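Local coordinates for protein cytokinin riboside 5'-monophosphate phosphoribohydrolase (Streptomyces coelicolor, PDB 5ZI9) that is a Rossmann-like alpha/beta protein of the SLOG clan, with a central parallel sheet flanked by helices, and is found as an assembly of six copies, at residues Thr32-Gln35 / Arg36-Glu40; Phe156-Arg159 / Lys160-Val164; Arg216-Leu219 / Val220-Lys224. All coordinates share one frame; numbering follows the deposited sequence.

Contact 1: residues Thr32-Gln35 / Arg36-Glu40; sequences TTDQ and RLLDE
Gln35 O takes two backbone N-H groups, that of Asp39 at 3.0 Å and, weakly, that of Leu38. It lies in helix 33-39, a short helix whose start is closed by a capping box between Thr32 and Gln35. In the box Gln35 N donates to Thr32 OG1 (3.2 Å) and Thr32 N returns a nearly straight bond to Gln35 OE1 (3.0 Å, N-H...O 169°). Thr32 OG1 is also bonded to Gln193 O of a second subunit, so the cap is shared with the subunit interface. Further along, Leu38 N reaches Asp34 O at 2.8 Å, and Leu38 CG lies 3.2 Å from Asp34 O.

The side chain of Arg36 doubles back along the helix start. Its bend at chi3 (-58°) brings one guanidinium face over Thr32 O and Thr33 CA, with NH1 3.5 Å from Thr33 CA. The polar rim finds its partners outside: NH2 bonds to Ser31 OG, and NE to a citrate probably taken up from the crystallisation liquor. Thr33 OG1 is held by Glu136 of a third subunit and comes 3.7 Å from Arg36 NH1.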
loop_
_atom_site.group_PDB
_atom_site.type_symbol
_atom_site.label_atom_id
_atom_site.label_comp_id
_atom_site.label_asym_id
_atom_site.label_seq_id
_atom_site.Cartn_x
_atom_site.Cartn_y
_atom_site.Cartn_z
ATOM N N THR B 32 -16.333 10.738 -17.285
ATOM C CA THR B 32 -16.075 10.869 -15.850
ATOM C C THR B 32 -15.157 9.734 -15.342
ATOM O O THR B 32 -15.111 8.638 -15.924
ATOM C CB THR B 32 -17.381 10.933 -15.012
ATOM O OG1 THR B 32 -18.037 9.674 -15.025
ATOM C CG2 THR B 32 -18.337 11.921 -15.564
ATOM N N THR B 33 -14.411 10.015 -14.275
ATOM C CA THR B 33 -13.498 9.047 -13.661
ATOM C C THR B 33 -14.301 7.818 -13.250
ATOM O O THR B 33 -13.942 6.692 -13.630
ATOM C CB THR B 33 -12.752 9.642 -12.437
ATOM O OG1 THR B 33 -12.128 10.872 -12.784
ATOM C CG2 THR B 33 -11.672 8.751 -11.968
ATOM N N ASP B 34 -15.414 8.059 -12.544
ATOM C CA ASP B 34 -16.284 6.992 -12.077
ATOM C C ASP B 34 -16.809 6.102 -13.188
ATOM O O ASP B 34 -16.898 4.896 -13.004
ATOM C CB ASP B 34 -17.514 7.535 -11.345
ATOM C CG ASP B 34 -17.363 7.547 -9.830
ATOM O OD1 ASP B 34 -16.805 6.554 -9.284
ATOM O OD2 ASP B 34 -17.809 8.576 -9.195
ATOM N N GLN B 35 -17.202 6.689 -14.317
ATOM C CA GLN B 35 -17.816 5.875 -15.349
ATOM C C GLN B 35 -16.825 4.929 -15.929
ATOM O O GLN B 35 -17.166 3.792 -16.178
ATOM C CB GLN B 35 -18.567 6.696 -16.413
ATOM C CG GLN B 35 -17.819 7.067 -17.674
ATOM C CD GLN B 35 -18.641 7.978 -18.532
ATOM O OE1 GLN B 35 -18.684 9.206 -18.314
ATOM N NE2 GLN B 35 -19.357 7.381 -19.492
ATOM N N ARG B 36 -15.582 5.368 -16.088
ATOM C CA ARG B 36 -14.543 4.462 -16.547
ATOM C C ARG B 36 -14.324 3.319 -15.558
ATOM O O ARG B 36 -14.123 2.190 -15.953
ATOM C CB ARG B 36 -13.231 5.223 -16.814
ATOM C CG ARG B 36 -13.269 6.145 -18.041
ATOM C CD ARG B 36 -11.888 6.720 -18.319
ATOM N NE ARG B 36 -11.296 7.496 -17.200
ATOM C CZ ARG B 36 -11.489 8.795 -16.981
ATOM N NH1 ARG B 36 -10.912 9.366 -15.949
ATOM N NH2 ARG B 36 -12.287 9.530 -17.746
ATOM N N LEU B 37 -14.400 3.620 -14.273
ATOM C CA LEU B 37 -14.259 2.633 -13.211
ATOM C C LEU B 37 -15.408 1.656 -13.101
ATOM O O LEU B 37 -15.187 0.490 -12.853
ATOM C CB LEU B 37 -14.134 3.385 -11.904
ATOM C CG LEU B 37 -13.573 2.806 -10.603
ATOM C CD1 LEU B 37 -14.632 2.835 -9.561
ATOM C CD2 LEU B 37 -12.988 1.431 -10.715
ATOM N N LEU B 38 -16.632 2.128 -13.296
ATOM C CA LEU B 38 -17.839 1.326 -13.002
ATOM C C LEU B 38 -18.449 0.582 -14.203
ATOM O O LEU B 38 -19.273 -0.313 -14.010
ATOM C CB LEU B 38 -18.896 2.233 -12.347
ATOM C CG LEU B 38 -18.451 2.939 -11.042
ATOM C CD1 LEU B 38 -19.498 3.905 -10.532
ATOM C CD2 LEU B 38 -18.105 1.923 -9.956
ATOM N N ASP B 39 -18.070 0.982 -15.421
ATOM C CA ASP B 39 -18.535 0.369 -16.689
ATOM C C ASP B 39 -17.525 -0.596 -17.263
ATOM O O ASP B 39 -17.885 -1.658 -17.719
ATOM C CB ASP B 39 -18.823 1.435 -17.753
ATOM C CG ASP B 39 -20.118 2.215 -17.496
ATOM O OD1 ASP B 39 -21.007 1.751 -16.725
ATOM O OD2 ASP B 39 -20.265 3.306 -18.100
ATOM N N GLU B 40 -16.252 -0.221 -17.210
ATOM C CA GLU B 40 -15.195 -0.893 -17.968
ATOM C C GLU B 40 -14.818 -2.220 -17.386
ATOM O O GLU B 40 -14.191 -2.245 -16.366
ATOM C CB GLU B 40 -13.908 -0.021 -18.036
ATOM C CG GLU B 40 -13.481 0.430 -19.425
ATOM C CD GLU B 40 -13.187 1.924 -19.480
ATOM O OE1 GLU B 40 -12.074 2.355 -19.083
ATOM O OE2 GLU B 40 -14.083 2.676 -19.925
#

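Contact 2: residues Phe156-Arg159 / Lys160-Val164; sequences FFVR and KMMFV
Lys160 folds back along the first turn of helix 156-165, where its side chain meets Phe156 and Phe157. From CB and CG, which pass beside Phe156 O, the chain runs extended to CD, 4.1 Å from Phe157 CD1; there the two side chains lie side by side and point the same way. CE then approaches Phe156 CE2 at 3.7 Å. The last torsion is nearly eclipsed (chi4 8°) and turns the chain's end back toward the Phe156 ring, so that Lys160 NZ stands 3.5 Å from Phe156 CE2. The ammonium forms salt bridges to Asp181, Glu182 and Glu185 of helix 177-191. Phe156 in turn places its CD2 above one face of Phe157, toward the rim.

Further along the helix, Arg159 crosses Phe163 obliquely. With CG anti to the backbone N (chi1 -171°), CG comes 3.8 Å from Phe163 CE2 and NE 3.6 Å from that same carbon. Phe163 CE2 lies over one guanidinium face, toward its rim, with the two planes 60° apart. Arg159 NH2 bonds to Leu133 O of strand 130-135, tying the helix to the parallel sheet of this Rossmann-like fold. A third pair is wholly apolar: Val158 CG1 touches Met162 CE at 3.7 Å, beside Phe153 of strand 149-153. The backbone bond from Lys160 N to Phe156 O, at 3.0 Å, is sound, whereas the later helical bonds into residues 161-163 are weak.

Lys160 thus brings CD, CE and NZ to carbons of Phe156 and Phe157, and Arg159 lays a guanidinium face against Phe163 CE2, while Lys160 NZ and Arg159 NH2 find acceptors on helix 177-191 and strand 130-135.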
loop_
_atom_site.group_PDB
_atom_site.type_symbol
_atom_site.label_atom_id
_atom_site.label_comp_id
_atom_site.label_asym_id
_atom_site.label_seq_id
_atom_site.Cartn_x
_atom_site.Cartn_y
_atom_site.Cartn_z
ATOM N N PHE B 156 0.035 -20.023 3.752
ATOM C CA PHE B 156 0.834 -20.749 4.736
ATOM C C PHE B 156 1.756 -19.888 5.598
ATOM O O PHE B 156 1.810 -20.009 6.823
ATOM C CB PHE B 156 1.685 -21.751 3.957
ATOM C CG PHE B 156 2.181 -22.896 4.778
ATOM C CD1 PHE B 156 1.292 -23.928 5.213
ATOM C CD2 PHE B 156 3.544 -23.003 5.105
ATOM C CE1 PHE B 156 1.754 -25.019 5.967
ATOM C CE2 PHE B 156 4.002 -24.101 5.869
ATOM C CZ PHE B 156 3.111 -25.098 6.291
ATOM N N PHE B 157 2.472 -19.004 4.922
ATOM C CA PHE B 157 3.543 -18.219 5.502
ATOM C C PHE B 157 3.040 -17.020 6.227
ATOM O O PHE B 157 3.701 -16.485 7.078
ATOM C CB PHE B 157 4.509 -17.869 4.407
ATOM C CG PHE B 157 5.165 -19.094 3.858
ATOM C CD1 PHE B 157 6.323 -19.598 4.468
ATOM C CD2 PHE B 157 4.583 -19.836 2.802
ATOM C CE1 PHE B 157 6.927 -20.752 3.993
ATOM C CE2 PHE B 157 5.181 -20.999 2.350
ATOM C CZ PHE B 157 6.360 -21.439 2.938
ATOM N N VAL B 158 1.832 -16.617 5.912
ATOM C CA VAL B 158 1.149 -15.640 6.725
ATOM C C VAL B 158 0.741 -16.319 8.020
ATOM O O VAL B 158 1.022 -15.811 9.089
ATOM C CB VAL B 158 -0.066 -15.043 6.009
ATOM C CG1 VAL B 158 -0.759 -14.058 6.917
ATOM C CG2 VAL B 158 0.398 -14.315 4.747
ATOM N N ARG B 159 0.116 -17.483 7.927
ATOM C CA ARG B 159 -0.303 -18.167 9.144
ATOM C C ARG B 159 0.851 -18.476 10.087
ATOM O O ARG B 159 0.703 -18.342 11.292
ATOM C CB ARG B 159 -1.065 -19.445 8.861
ATOM C CG ARG B 159 -1.680 -20.026 10.126
ATOM C CD ARG B 159 -2.498 -21.262 9.860
ATOM N NE ARG B 159 -1.656 -22.422 9.590
ATOM C CZ ARG B 159 -2.028 -23.676 9.764
ATOM N NH1 ARG B 159 -1.174 -24.629 9.502
ATOM N NH2 ARG B 159 -3.246 -24.000 10.199
ATOM N N LYS B 160 1.994 -18.874 9.549
ATOM C CA LYS B 160 3.189 -19.191 10.383
ATOM C C LYS B 160 3.601 -18.082 11.317
ATOM O O LYS B 160 4.044 -18.319 12.424
ATOM C CB LYS B 160 4.387 -19.464 9.482
ATOM C CG LYS B 160 4.593 -20.909 9.214
ATOM C CD LYS B 160 5.732 -21.040 8.234
ATOM C CE LYS B 160 6.319 -22.445 8.163
ATOM N NZ LYS B 160 5.600 -23.516 8.914
ATOM N N MET B 161 3.497 -16.874 10.827
ATOM C CA MET B 161 3.891 -15.758 11.613
ATOM C C MET B 161 2.861 -15.438 12.693
ATOM O O MET B 161 3.231 -14.924 13.732
ATOM C CB MET B 161 4.209 -14.570 10.729
ATOM C CG MET B 161 3.209 -13.451 10.693
ATOM S SD MET B 161 3.874 -12.127 11.686
ATOM C CE MET B 161 3.481 -10.734 10.677
ATOM N N MET B 162 1.591 -15.767 12.489
ATOM C CA MET B 162 0.557 -15.514 13.511
ATOM C C MET B 162 0.709 -16.416 14.786
ATOM O O MET B 162 0.411 -16.005 15.938
ATOM C CB MET B 162 -0.824 -15.720 12.910
ATOM C CG MET B 162 -1.104 -14.936 11.634
ATOM S SD MET B 162 -1.485 -13.226 11.922
ATOM C CE MET B 162 -1.176 -12.522 10.303
ATOM N N PHE B 163 1.191 -17.640 14.557
ATOM C CA PHE B 163 1.441 -18.614 15.610
ATOM C C PHE B 163 2.479 -18.108 16.566
ATOM O O PHE B 163 2.386 -18.402 17.726
ATOM C CB PHE B 163 1.922 -19.966 15.054
ATOM C CG PHE B 163 0.827 -20.849 14.499
ATOM C CD1 PHE B 163 -0.288 -21.161 15.266
ATOM C CD2 PHE B 163 0.938 -21.429 13.239
ATOM C CE1 PHE B 163 -1.282 -21.991 14.789
ATOM C CE2 PHE B 163 -0.054 -22.259 12.758
ATOM C CZ PHE B 163 -1.163 -22.544 13.531
ATOM N N VAL B 164 3.472 -17.368 16.088
ATOM C CA VAL B 164 4.530 -16.820 16.970
ATOM C C VAL B 164 4.211 -15.466 17.566
ATOM O O VAL B 164 4.417 -15.234 18.731
ATOM C CB VAL B 164 5.855 -16.738 16.228
ATOM C CG1 VAL B 164 6.941 -16.154 17.125
ATOM C CG2 VAL B 164 6.231 -18.152 15.762
#

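Contact 3: residues Arg216-Leu219 / Val220-Lys224; sequences RGTL and VAQGK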
loop_
_atom_site.group_PDB
_atom_site.type_symbol
_atom_site.label_atom_id
_atom_site.label_comp_id
_atom_site.label_asym_id
_atom_site.label_seq_id
_atom_site.Cartn_x
_atom_site.Cartn_y
_atom_site.Cartn_z
ATOM N N ARG B 216 20.764 -35.782 20.005
ATOM C CA ARG B 216 21.956 -35.925 20.874
ATOM C C ARG B 216 23.032 -36.805 20.234
ATOM O O ARG B 216 24.172 -36.374 20.073
ATOM C CB ARG B 216 21.555 -36.536 22.226
ATOM C CG ARG B 216 22.464 -36.131 23.374
ATOM C CD ARG B 216 22.050 -36.727 24.714
ATOM N NE ARG B 216 20.653 -36.462 25.099
ATOM C CZ ARG B 216 20.174 -35.315 25.608
ATOM N NH1 ARG B 216 20.968 -34.249 25.775
ATOM N NH2 ARG B 216 18.873 -35.220 25.957
ATOM N N GLY B 217 22.643 -38.023 19.856
ATOM C CA GLY B 217 23.550 -39.036 19.298
ATOM C C GLY B 217 24.107 -38.791 17.902
ATOM O O GLY B 217 25.166 -39.325 17.552
ATOM N N THR B 218 23.406 -37.994 17.091
ATOM C CA THR B 218 23.928 -37.544 15.783
ATOM C C THR B 218 24.223 -36.048 15.709
ATOM O O THR B 218 25.370 -35.722 15.464
ATOM C CB THR B 218 23.000 -37.957 14.662
ATOM O OG1 THR B 218 22.798 -39.372 14.758
ATOM C CG2 THR B 218 23.589 -37.621 13.312
ATOM N N LEU B 219 23.258 -35.149 15.930
ATOM C CA LEU B 219 23.530 -33.700 15.725
ATOM C C LEU B 219 24.562 -33.103 16.704
ATOM O O LEU B 219 25.552 -32.468 16.287
ATOM C CB LEU B 219 22.294 -32.785 15.846
ATOM C CG LEU B 219 21.006 -32.812 15.061
ATOM C CD1 LEU B 219 20.661 -31.396 14.642
ATOM C CD2 LEU B 219 21.067 -33.724 13.863
ATOM N N VAL B 220 24.288 -33.246 17.997
ATOM C CA VAL B 220 25.156 -32.682 19.023
ATOM C C VAL B 220 26.533 -33.381 18.988
ATOM O O VAL B 220 27.587 -32.736 19.081
ATOM C CB VAL B 220 24.515 -32.808 20.410
ATOM C CG1 VAL B 220 25.466 -32.323 21.480
ATOM C CG2 VAL B 220 23.230 -31.985 20.459
ATOM N N ALA B 221 26.492 -34.693 18.809
ATOM C CA ALA B 221 27.672 -35.494 18.806
ATOM C C ALA B 221 28.608 -35.148 17.644
ATOM O O ALA B 221 29.792 -35.425 17.733
ATOM C CB ALA B 221 27.273 -36.950 18.734
ATOM N N GLN B 222 28.087 -34.574 16.550
ATOM C CA GLN B 222 28.926 -34.206 15.391
ATOM C C GLN B 222 29.147 -32.715 15.262
ATOM O O GLN B 222 29.727 -32.282 14.262
ATOM C CB GLN B 222 28.353 -34.766 14.097
ATOM C CG GLN B 222 28.203 -36.284 14.094
ATOM C CD GLN B 222 27.719 -36.819 12.763
ATOM O OE1 GLN B 222 27.666 -36.076 11.774
ATOM N NE2 GLN B 222 27.386 -38.120 12.714
ATOM N N GLY B 223 28.708 -31.926 16.247
ATOM C CA GLY B 223 28.936 -30.477 16.221
ATOM C C GLY B 223 27.928 -29.594 15.504
ATOM O O GLY B 223 28.173 -28.409 15.406
ATOM N N LYS B 224 26.789 -30.145 15.055
ATOM C CA LYS B 224 25.763 -29.377 14.320
ATOM C C LYS B 224 24.902 -28.581 15.280
ATOM O O LYS B 224 24.379 -27.526 14.941
ATOM C CB LYS B 224 24.854 -30.265 13.482
ATOM C CG LYS B 224 25.549 -31.439 12.792
ATOM C CD LYS B 224 26.556 -31.061 11.716
ATOM C CE LYS B 224 26.681 -32.158 10.642
ATOM N NZ LYS B 224 27.831 -33.105 10.787
HETATM O O HOH W 1 27.026 -39.960 15.135
#
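A Schellman motif ends helix 205-220, joining Leu219 to Lys224. Lys224 N donates to Leu219 O at 2.9 Å, the 6→1 bond of the motif, and inside it Gly223 N bonds to Val220 O at 3.2 Å, the 5→2 bond. Gly223 is the C-prime residue: its positive phi (87°) would press a CB against the carbonyl oxygen before it. Lys224 CB and CG both settle 3.6 Å from Leu219 O, the oxygen that its own N-H grips.

The last turn before this cap is already widened to the pi type, with Ala221 N reaching back weakly to Arg216 O. The type I turn from Val220 to Gly223 is part of the cap, and beyond it the chain leads on toward strand 234-236 of the parallel sheet. Gln222 runs alongside Thr218 and points the same way; its CG rests 3.2 Å from Thr218 O and its NE2 3.9 Å from Thr218 CG2. The two ends of this amide are engaged separately. NE2 donates to a water that itself donates to Gly217 O, whereas OE1 receives Lys224 NZ at 3.1 Å, in the carbonyl plane and on a lone pair. Lys224 NZ is also salt-bridged to Glu89 of a fourth subunit, whose Tyr207 packs against Thr218, Leu219, Gln222 and Lys224.

The three contacts follow one another along the chain without touching; nearest atoms are about 26 Å apart between contacts 1 and 2 and about 18 Å between 2 and 3. The centre of contact 2 lies about 4 Å from the centre of the chain; contacts 1 and 3 sit on opposite sides of it, their centres 65 Å apart. Assembly brings copies of contacts 1 and 2 together: Asp34 OD2 of one subunit bonds to Phe156 N of another. Contacts 2 and 3 both pack on the fourth subunit. Bound citrate, probably from the crystallisation liquor, is found near each contact, about 3 Å from the Arg36 side chain, about 5 Å from that of Arg159 and about 6 Å from that of Lys224.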